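PDB 1DMH: catechol 1,2-dioxygenase from Acinetobacter sp., which catalyses the intradiol cleavage of catechol by O2 to cis,cis-muconate at a ferric iron, in the beta-ketoadipate pathway. Local coordinates for residues V3-T8 / A44-N49; A71-P76 / G206-L211; G162-F167 / P222-Y227. One frame throughout, in Å; residues are numbered along the deposited sequence.

Interaction 1: residues V3-T8 / A44-N49; sequences VKIFNT and AIEDLN
Glu46 grips two consecutive backbone amides with a single carboxylate oxygen: Ile5 N donates to Glu46 OE1 at 2.7 Å, and Phe6 N donates to the same OE1 at 2.7 Å. The two bonds are both moderately bent, but they reach the oxygen differently. The amide of Phe6 comes in on the syn side, 20° out of the carboxylate plane, whereas that of Ile5 comes from above the plane, 37° out of it. This pins the N-terminal arm of the helical zipper domain, just before helix 9-18, to the last turn of helix 28-47. Glutamate suits the place because its chain is long and acidic: CG stands anti to the backbone N (chi1 179°) and the rest runs extended, so the carboxylate is carried off the helix to the arm. Its other oxygen, OE2, accepts from a water at 2.7 Å, and that water in turn accepts from Asn7 N. A second water donates to both Val3 O and Glu46 O, bridging the two backbones.

Packing is thin, as befits a surface contact. Glu46 CG touches Val3 O at 3.5 Å, and Lys4 crosses the glutamate at about a right angle before its amine leads away. The Phe6 ring turns from the carboxylate to rest on Val11 and Leu15 of helix 9-18 and on Tyr42 of helix 28-47. A type I turn from Ile5 to Thr8 leads into helix 9-18, whose N-cap is Thr8; Thr8 OG1 donates to Ile5 O at 2.8 Å, on a lone pair in the carbonyl plane.

Interaction 2: residues A71-P76 / G206-L211; sequences AGLLSP and GPTQQL. With MCT (4-methylcatechol), chain D.
Thr208 and Leu73 are turned so that a hydroxyl meets a branched aliphatic chain. With chi1 -61°, Thr208 holds OG1 beside its own backbone N and CG2 anti to it, and both branches face helix 71-77. Leu73 answers with CG anti to its backbone N (chi1 -171°), which lets CB lie 3.9 Å from Thr208 OG1, with CG and CD2 scarcely farther, while CD1 is sent the other way, to the substrate. The two side chains cross at about a right angle. Thr208 OG1 approaches Leu74 N to 3.5 Å, and Thr208 CG2 rests on Leu74 CA at 3.9 Å; the hydroxyl itself is hydrogen-bonded to Glu70, just before the helix, so a small residue with one polar and one methyl branch fits this buried spot.

Here a helix of the N-terminal region packs on helix 207-214 of the catalytic domain; the axes of 71-76 and 207-211 come within 9.5 Å, their directions 30° apart. One turn beyond Thr208, Leu211 CD1 meets Leu74 CD2 at 4.1 Å, again crossing steeply; Tyr61 of helix 52-67 touches both leucines.

Helix 71-77 also lines the 4-methylcatechol pocket. Leu73 CD1 lies 3.7 Å from ring atom C6 of the ligand. Pro76, at a kink where its nitrogen cannot donate to the preceding turn, lies against the ligand's methyl carbon.

Interaction 3: residues G162-F167 / P222-Y227; sequences GFYSHF and PAHIHY. With FE (Fe (III) ion), chain C; MCT (4-methylcatechol), chain D.
The Tyr164 ring and the His226 ring meet rim to rim, neither over the other's face, with planes at 52° and centroids 6.0 Å apart. Tyr164 OH lies at the edge of the His226 imidazole, in its plane, while substrate O3 also sits near that ring's edge. The His224 ring has His226 NE2 and substrate O4 in its plane at the edge, and a water over one face toward the rim; the same water lies 2.8 Å from both Tyr164 OH and His224 O. Trp156 stacks on the His226 ring.

These edges converge on the ferric iron of an intradiol dioxygenase. Tyr164 OH binds it at 1.9 Å, His224 NE2 at 2.0 Å and His226 NE2 at 2.1 Å. The histidines are two apart on strand 220-230, and their first torsions differ: CG of His224 lies between backbone N and carbonyl carbon (chi1 60°), that of His226 anti to the carbonyl carbon (chi1 -67°), which brings both NE2 atoms to one metal. His224 ND1 donates to Pro222 O at 2.8 Å, almost straight and in the ring plane, fixing the ring's rotation and leaving NE2 for iron.

4-Methylcatechol chelates the metal through O3 at 2.0 Å and O4 at 1.8 Å. Such bidentate binding to a ferric centre, with a phenolic ligand beside it, is consistent with a catecholate drawn up for attack by O2, as in other intradiol enzymes.

The three contacts run from the dimer linker to the active site. Interaction 1, in the helical zipper, has its centre about 44 Å from that of interaction 3; interaction 2 lies between, about 28 Å from the first centre and 17 Å from the third. Interactions 1 and 2 both touch the second subunit, whereas no other protein chain reaches interaction 3. The last two share the substrate: residues 71-76 border its methyl-bearing ring, and Tyr164, His224 and His226 hold the iron that its two oxygens chelate, about 9 Å from the Leu73 side chain. Tyr200, iron-binding but not a ligand in this complex, sits about 4 Å from the side chains of both Leu73 and Tyr164.

Interaction 1: residues V3-T8 / A44-N49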
loop_
_atom_site.group_PDB
_atom_site.type_symbol
_atom_site.label_atom_id
_atom_site.label_comp_id
_atom_site.label_asym_id
_atom_site.label_seq_id
_atom_site.Cartn_x
_atom_site.Cartn_y
_atom_site.Cartn_z
ATOM N N VAL A 3 -12.494 -1.297 -24.666
ATOM C CA VAL A 3 -12.251 0.170 -24.492
ATOM C C VAL A 3 -10.782 0.540 -24.565
ATOM O O VAL A 3 -9.955 0.018 -23.816
ATOM C CB VAL A 3 -12.820 0.684 -23.146
ATOM C CG1 VAL A 3 -12.262 2.053 -22.830
ATOM C CG2 VAL A 3 -14.328 0.790 -23.241
ATOM N N LYS A 4 -10.453 1.452 -25.469
ATOM C CA LYS A 4 -9.073 1.876 -25.610
ATOM C C LYS A 4 -9.030 3.375 -25.622
ATOM O O LYS A 4 -9.330 3.993 -26.630
ATOM C CB LYS A 4 -8.473 1.333 -26.902
ATOM C CG LYS A 4 -8.384 -0.178 -26.935
ATOM C CD LYS A 4 -7.910 -0.659 -28.298
ATOM C CE LYS A 4 -8.062 -2.181 -28.425
ATOM N NZ LYS A 4 -7.759 -2.677 -29.811
ATOM N N ILE A 5 -8.668 3.961 -24.490
ATOM C CA ILE A 5 -8.583 5.402 -24.376
ATOM C C ILE A 5 -7.239 5.824 -23.807
ATOM O O ILE A 5 -6.931 7.007 -23.746
ATOM C CB ILE A 5 -9.720 5.973 -23.476
ATOM C CG1 ILE A 5 -9.595 5.474 -22.028
ATOM C CG2 ILE A 5 -11.059 5.564 -24.045
ATOM C CD1 ILE A 5 -10.639 6.116 -21.099
ATOM N N PHE A 6 -6.422 4.861 -23.406
ATOM C CA PHE A 6 -5.133 5.212 -22.838
ATOM C C PHE A 6 -4.310 6.109 -23.768
ATOM O O PHE A 6 -3.658 7.068 -23.348
ATOM C CB PHE A 6 -4.308 3.965 -22.523
ATOM C CG PHE A 6 -2.958 4.284 -21.957
ATOM C CD1 PHE A 6 -2.834 4.777 -20.662
ATOM C CD2 PHE A 6 -1.812 4.162 -22.740
ATOM C CE1 PHE A 6 -1.589 5.146 -20.154
ATOM C CE2 PHE A 6 -0.566 4.526 -22.245
ATOM C CZ PHE A 6 -0.452 5.018 -20.948
ATOM N N ASN A 7 -4.347 5.793 -25.051
ATOM C CA ASN A 7 -3.549 6.556 -25.992
ATOM C C ASN A 7 -4.118 7.900 -26.451
ATOM O O ASN A 7 -3.501 8.587 -27.253
ATOM C CB ASN A 7 -3.233 5.696 -27.210
ATOM C CG ASN A 7 -1.993 6.175 -27.929
ATOM O OD1 ASN A 7 -0.895 6.149 -27.361
ATOM N ND2 ASN A 7 -2.156 6.635 -29.172
ATOM N N THR A 8 -5.268 8.310 -25.939
ATOM C CA THR A 8 -5.826 9.585 -26.369
ATOM C C THR A 8 -5.160 10.740 -25.663
ATOM O O THR A 8 -4.577 10.569 -24.585
ATOM C CB THR A 8 -7.320 9.659 -26.090
ATOM O OG1 THR A 8 -7.562 9.537 -24.683
ATOM C CG2 THR A 8 -8.032 8.541 -26.822
ATOM N N ALA A 44 -1.951 -0.700 -17.760
ATOM C CA ALA A 44 -2.216 -2.088 -17.336
ATOM C C ALA A 44 -3.733 -2.297 -17.118
ATOM O O ALA A 44 -4.290 -3.341 -17.464
ATOM C CB ALA A 44 -1.405 -2.443 -16.047
ATOM N N ILE A 45 -4.401 -1.308 -16.542
ATOM C CA ILE A 45 -5.849 -1.394 -16.343
ATOM C C ILE A 45 -6.527 -1.551 -17.717
ATOM O O ILE A 45 -7.479 -2.315 -17.867
ATOM C CB ILE A 45 -6.391 -0.111 -15.655
ATOM C CG1 ILE A 45 -5.985 -0.125 -14.179
ATOM C CG2 ILE A 45 -7.903 0.012 -15.876
ATOM C CD1 ILE A 45 -6.211 1.181 -13.445
ATOM N N GLU A 46 -6.041 -0.836 -18.727
ATOM C CA GLU A 46 -6.644 -0.965 -20.044
ATOM C C GLU A 46 -6.312 -2.314 -20.692
ATOM O O GLU A 46 -7.217 -3.027 -21.112
ATOM C CB GLU A 46 -6.212 0.180 -20.965
ATOM C CG GLU A 46 -6.801 0.062 -22.363
ATOM C CD GLU A 46 -6.636 1.329 -23.150
ATOM O OE1 GLU A 46 -7.282 2.331 -22.799
ATOM O OE2 GLU A 46 -5.843 1.329 -24.112
ATOM N N ASP A 47 -5.031 -2.680 -20.766
ATOM C CA ASP A 47 -4.657 -3.952 -21.395
ATOM C C ASP A 47 -5.307 -5.177 -20.765
ATOM O O ASP A 47 -5.751 -6.085 -21.478
ATOM C CB ASP A 47 -3.132 -4.171 -21.401
ATOM C CG ASP A 47 -2.395 -3.146 -22.217
ATOM O OD1 ASP A 47 -3.017 -2.452 -23.039
ATOM O OD2 ASP A 47 -1.175 -3.042 -22.067
ATOM N N LEU A 48 -5.364 -5.212 -19.436
ATOM C CA LEU A 48 -5.928 -6.357 -18.745
ATOM C C LEU A 48 -7.412 -6.230 -18.476
ATOM O O LEU A 48 -8.012 -7.140 -17.915
ATOM C CB LEU A 48 -5.183 -6.597 -17.440
ATOM C CG LEU A 48 -3.715 -6.978 -17.664
ATOM C CD1 LEU A 48 -3.017 -7.074 -16.330
ATOM C CD2 LEU A 48 -3.629 -8.302 -18.417
ATOM N N ASN A 49 -7.996 -5.119 -18.912
ATOM C CA ASN A 49 -9.423 -4.840 -18.716
ATOM C C ASN A 49 -9.801 -5.046 -17.247
ATOM O O ASN A 49 -10.722 -5.790 -16.921
ATOM C CB ASN A 49 -10.291 -5.749 -19.607
ATOM C CG ASN A 49 -11.730 -5.266 -19.709
ATOM O OD1 ASN A 49 -12.625 -6.011 -20.127
ATOM N ND2 ASN A 49 -11.959 -4.011 -19.344
HETATM O O HOH W 1 -9.904 -1.975 -21.558
HETATM O O HOH W 2 -5.334 3.268 -25.906
#

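Interaction 2: residues A71-P76 / G206-L211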
loop_
_atom_site.group_PDB
_atom_site.type_symbol
_atom_site.label_atom_id
_atom_site.label_comp_id
_atom_site.label_asym_id
_atom_site.label_seq_id
_atom_site.Cartn_x
_atom_site.Cartn_y
_atom_site.Cartn_z
ATOM N N ALA A 71 4.155 -4.345 4.436
ATOM C CA ALA A 71 4.709 -4.014 3.123
ATOM C C ALA A 71 6.158 -4.547 2.969
ATOM O O ALA A 71 6.565 -4.934 1.867
ATOM C CB ALA A 71 4.668 -2.494 2.895
ATOM N N GLY A 72 6.914 -4.585 4.074
ATOM C CA GLY A 72 8.293 -5.068 4.050
ATOM C C GLY A 72 8.399 -6.582 4.083
ATOM O O GLY A 72 9.496 -7.143 3.989
ATOM N N LEU A 73 7.250 -7.247 4.215
ATOM C CA LEU A 73 7.193 -8.709 4.226
ATOM C C LEU A 73 6.722 -9.128 2.817
ATOM O O LEU A 73 7.216 -10.104 2.228
ATOM C CB LEU A 73 6.212 -9.174 5.303
ATOM C CG LEU A 73 6.178 -10.669 5.589
ATOM C CD1 LEU A 73 7.556 -11.130 6.125
ATOM C CD2 LEU A 73 5.068 -10.943 6.623
ATOM N N LEU A 74 5.797 -8.358 2.254
ATOM C CA LEU A 74 5.307 -8.641 0.895
ATOM C C LEU A 74 6.419 -8.346 -0.140
ATOM O O LEU A 74 6.561 -9.064 -1.128
ATOM C CB LEU A 74 4.105 -7.750 0.515
ATOM C CG LEU A 74 2.991 -8.283 -0.409
ATOM C CD1 LEU A 74 2.489 -7.138 -1.247
ATOM C CD2 LEU A 74 3.417 -9.468 -1.193
ATOM N N SER A 75 7.183 -7.274 0.085
ATOM C CA SER A 75 8.254 -6.884 -0.819
ATOM C C SER A 75 9.158 -8.079 -1.142
ATOM O O SER A 75 9.317 -8.434 -2.307
ATOM C CB SER A 75 9.074 -5.743 -0.203
ATOM O OG SER A 75 10.122 -5.327 -1.057
ATOM N N PRO A 76 9.786 -8.695 -0.127
ATOM C CA PRO A 76 10.633 -9.838 -0.491
ATOM C C PRO A 76 9.861 -11.017 -1.112
ATOM O O PRO A 76 10.402 -11.741 -1.951
ATOM C CB PRO A 76 11.336 -10.186 0.838
ATOM C CG PRO A 76 10.317 -9.723 1.882
ATOM C CD PRO A 76 9.909 -8.384 1.310
ATOM N N GLY A 206 -2.487 -12.982 7.678
ATOM C CA GLY A 206 -2.046 -11.663 7.258
ATOM C C GLY A 206 -2.179 -11.435 5.764
ATOM O O GLY A 206 -2.355 -12.392 5.003
ATOM N N PRO A 207 -2.148 -10.171 5.310
ATOM C CA PRO A 207 -2.266 -9.875 3.876
ATOM C C PRO A 207 -1.183 -10.508 2.955
ATOM O O PRO A 207 -1.455 -10.834 1.799
ATOM C CB PRO A 207 -2.254 -8.334 3.851
ATOM C CG PRO A 207 -1.470 -7.969 5.125
ATOM C CD PRO A 207 -2.108 -8.918 6.091
ATOM N N THR A 208 0.034 -10.676 3.455
ATOM C CA THR A 208 1.076 -11.244 2.606
ATOM C C THR A 208 0.702 -12.688 2.262
ATOM O O THR A 208 0.717 -13.090 1.095
ATOM C CB THR A 208 2.486 -11.189 3.289
ATOM O OG1 THR A 208 2.837 -9.823 3.552
ATOM C CG2 THR A 208 3.551 -11.788 2.379
ATOM N N GLN A 209 0.344 -13.465 3.275
ATOM C CA GLN A 209 -0.016 -14.840 3.014
ATOM C C GLN A 209 -1.278 -14.920 2.171
ATOM O O GLN A 209 -1.404 -15.804 1.308
ATOM C CB GLN A 209 -0.205 -15.598 4.316
ATOM C CG GLN A 209 -0.386 -17.090 4.086
ATOM C CD GLN A 209 0.794 -17.689 3.356
ATOM O OE1 GLN A 209 0.658 -18.177 2.233
ATOM N NE2 GLN A 209 1.960 -17.646 3.981
ATOM N N GLN A 210 -2.230 -14.026 2.424
ATOM C CA GLN A 210 -3.447 -14.011 1.624
ATOM C C GLN A 210 -3.120 -13.833 0.139
ATOM O O GLN A 210 -3.674 -14.540 -0.700
ATOM C CB GLN A 210 -4.377 -12.885 2.064
ATOM C CG GLN A 210 -4.826 -13.025 3.507
ATOM C CD GLN A 210 -5.629 -14.301 3.751
ATOM O OE1 GLN A 210 -5.793 -14.744 4.905
ATOM N NE2 GLN A 210 -6.154 -14.893 2.664
ATOM N N LEU A 211 -2.231 -12.900 -0.196
ATOM C CA LEU A 211 -1.884 -12.706 -1.592
ATOM C C LEU A 211 -1.132 -13.946 -2.125
ATOM O O LEU A 211 -1.449 -14.451 -3.215
ATOM C CB LEU A 211 -1.006 -11.468 -1.774
ATOM C CG LEU A 211 -1.225 -10.711 -3.089
ATOM C CD1 LEU A 211 -0.101 -9.718 -3.291
ATOM C CD2 LEU A 211 -1.314 -11.645 -4.250
HETATM C C1 MCT D . 11.615 -12.174 5.711
HETATM C C2 MCT D . 13.006 -12.120 5.911
HETATM C C3 MCT D . 13.533 -12.692 7.088
HETATM O O3 MCT D . 14.888 -12.650 7.296
HETATM C C4 MCT D . 12.723 -13.295 8.035
HETATM O O4 MCT D . 13.291 -13.840 9.159
HETATM C C5 MCT D . 11.366 -13.360 7.861
HETATM C C6 MCT D . 10.784 -12.765 6.630
HETATM C C MCT D . 11.015 -11.553 4.436
#

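Interaction 3: residues G162-F167 / P222-Y227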
loop_
_atom_site.group_PDB
_atom_site.type_symbol
_atom_site.label_atom_id
_atom_site.label_comp_id
_atom_site.label_asym_id
_atom_site.label_seq_id
_atom_site.Cartn_x
_atom_site.Cartn_y
_atom_site.Cartn_z
ATOM N N GLY A 162 10.158 -19.680 15.315
ATOM C CA GLY A 162 10.254 -18.793 14.169
ATOM C C GLY A 162 10.015 -17.322 14.490
ATOM O O GLY A 162 9.793 -16.518 13.587
ATOM N N PHE A 163 10.064 -16.954 15.767
ATOM C CA PHE A 163 9.856 -15.561 16.159
ATOM C C PHE A 163 11.146 -14.858 16.575
ATOM O O PHE A 163 12.038 -15.464 17.177
ATOM C CB PHE A 163 8.857 -15.481 17.315
ATOM C CG PHE A 163 7.519 -16.011 16.970
ATOM C CD1 PHE A 163 7.027 -15.884 15.673
ATOM C CD2 PHE A 163 6.754 -16.657 17.921
ATOM C CE1 PHE A 163 5.779 -16.404 15.317
ATOM C CE2 PHE A 163 5.513 -17.182 17.587
ATOM C CZ PHE A 163 5.022 -17.054 16.270
ATOM N N TYR A 164 11.206 -13.567 16.250
ATOM C CA TYR A 164 12.337 -12.705 16.568
ATOM C C TYR A 164 11.963 -11.787 17.715
ATOM O O TYR A 164 10.786 -11.432 17.871
ATOM C CB TYR A 164 12.694 -11.792 15.388
ATOM C CG TYR A 164 13.321 -12.455 14.177
ATOM C CD1 TYR A 164 12.557 -13.208 13.266
ATOM C CD2 TYR A 164 14.681 -12.297 13.922
ATOM C CE1 TYR A 164 13.155 -13.779 12.132
ATOM C CE2 TYR A 164 15.277 -12.849 12.817
ATOM C CZ TYR A 164 14.519 -13.586 11.932
ATOM O OH TYR A 164 15.160 -14.146 10.871
ATOM N N SER A 165 12.958 -11.384 18.503
ATOM C CA SER A 165 12.699 -10.450 19.581
ATOM C C SER A 165 12.272 -9.138 18.906
ATOM O O SER A 165 12.706 -8.839 17.783
ATOM C CB SER A 165 13.953 -10.252 20.464
ATOM O OG SER A 165 15.072 -9.771 19.758
ATOM N N HIS A 166 11.402 -8.387 19.588
ATOM C CA HIS A 166 10.868 -7.118 19.107
ATOM C C HIS A 166 9.781 -7.298 18.039
ATOM O O HIS A 166 9.135 -6.336 17.643
ATOM C CB HIS A 166 12.005 -6.223 18.614
ATOM C CG HIS A 166 13.016 -5.919 19.675
ATOM N ND1 HIS A 166 12.754 -5.075 20.734
ATOM C CD2 HIS A 166 14.244 -6.441 19.911
ATOM C CE1 HIS A 166 13.775 -5.092 21.574
ATOM N NE2 HIS A 166 14.693 -5.912 21.100
ATOM N N PHE A 167 9.572 -8.526 17.574
ATOM C CA PHE A 167 8.526 -8.804 16.579
ATOM C C PHE A 167 7.840 -10.116 16.933
ATOM O O PHE A 167 7.285 -10.780 16.060
ATOM C CB PHE A 167 9.087 -8.931 15.153
ATOM C CG PHE A 167 9.855 -7.741 14.698
ATOM C CD1 PHE A 167 9.200 -6.661 14.117
ATOM C CD2 PHE A 167 11.238 -7.674 14.878
ATOM C CE1 PHE A 167 9.902 -5.524 13.721
ATOM C CE2 PHE A 167 11.953 -6.540 14.484
ATOM C CZ PHE A 167 11.281 -5.461 13.905
ATOM N N PRO A 222 13.352 -21.035 5.102
ATOM C CA PRO A 222 14.121 -22.084 5.781
ATOM C C PRO A 222 14.784 -21.459 7.036
ATOM O O PRO A 222 14.853 -20.228 7.152
ATOM C CB PRO A 222 15.149 -22.472 4.718
ATOM C CG PRO A 222 15.354 -21.140 3.949
ATOM C CD PRO A 222 13.913 -20.759 3.760
ATOM N N ALA A 223 15.250 -22.280 7.976
ATOM C CA ALA A 223 15.929 -21.764 9.174
ATOM C C ALA A 223 17.195 -21.054 8.680
ATOM O O ALA A 223 17.949 -21.610 7.891
ATOM C CB ALA A 223 16.293 -22.909 10.102
ATOM N N HIS A 224 17.423 -19.831 9.160
ATOM C CA HIS A 224 18.565 -19.028 8.724
ATOM C C HIS A 224 19.024 -18.051 9.817
ATOM O O HIS A 224 18.296 -17.765 10.778
ATOM C CB HIS A 224 18.186 -18.207 7.493
ATOM C CG HIS A 224 17.047 -17.277 7.750
ATOM N ND1 HIS A 224 15.738 -17.711 7.823
ATOM C CD2 HIS A 224 17.028 -15.966 8.081
ATOM C CE1 HIS A 224 14.962 -16.706 8.185
ATOM N NE2 HIS A 224 15.720 -15.635 8.348
ATOM N N ILE A 225 20.244 -17.549 9.642
ATOM C CA ILE A 225 20.859 -16.606 10.579
ATOM C C ILE A 225 21.352 -15.403 9.771
ATOM O O ILE A 225 22.046 -15.571 8.774
ATOM C CB ILE A 225 22.042 -17.276 11.304
ATOM C CG1 ILE A 225 21.521 -18.478 12.108
ATOM C CG2 ILE A 225 22.760 -16.258 12.204
ATOM C CD1 ILE A 225 22.613 -19.378 12.668
ATOM N N HIS A 226 20.979 -14.200 10.199
ATOM C CA HIS A 226 21.361 -12.962 9.508
ATOM C C HIS A 226 22.717 -12.423 9.970
ATOM O O HIS A 226 23.082 -12.572 11.129
ATOM C CB HIS A 226 20.330 -11.868 9.797
ATOM C CG HIS A 226 18.981 -12.136 9.218
ATOM N ND1 HIS A 226 18.634 -11.758 7.933
ATOM C CD2 HIS A 226 17.894 -12.754 9.741
ATOM C CE1 HIS A 226 17.387 -12.131 7.694
ATOM N NE2 HIS A 226 16.918 -12.735 8.772
ATOM N N TYR A 227 23.428 -11.772 9.052
ATOM C CA TYR A 227 24.704 -11.138 9.340
ATOM C C TYR A 227 24.824 -9.747 8.703
ATOM O O TYR A 227 24.359 -9.521 7.578
ATOM C CB TYR A 227 25.885 -11.908 8.735
ATOM C CG TYR A 227 26.315 -13.187 9.393
ATOM C CD1 TYR A 227 25.629 -14.382 9.168
ATOM C CD2 TYR A 227 27.447 -13.206 10.207
ATOM C CE1 TYR A 227 26.069 -15.583 9.738
ATOM C CE2 TYR A 227 27.903 -14.387 10.787
ATOM C CZ TYR A 227 27.217 -15.572 10.549
ATOM O OH TYR A 227 27.689 -16.738 11.101
HETATM FE FE FE C . 15.124 -13.791 8.984
HETATM C C1 MCT D . 11.615 -12.174 5.711
HETATM C C2 MCT D . 13.006 -12.120 5.911
HETATM C C3 MCT D . 13.533 -12.692 7.088
HETATM O O3 MCT D . 14.888 -12.650 7.296
HETATM C C4 MCT D . 12.723 -13.295 8.035
HETATM O O4 MCT D . 13.291 -13.840 9.159
HETATM C C5 MCT D . 11.366 -13.360 7.861
HETATM C C6 MCT D . 10.784 -12.765 6.630
HETATM C C MCT D . 11.015 -11.553 4.436
HETATM O O HOH W 3 16.010 -16.610 11.793
HETATM O O HOH W 4 13.667 -11.785 8.283
#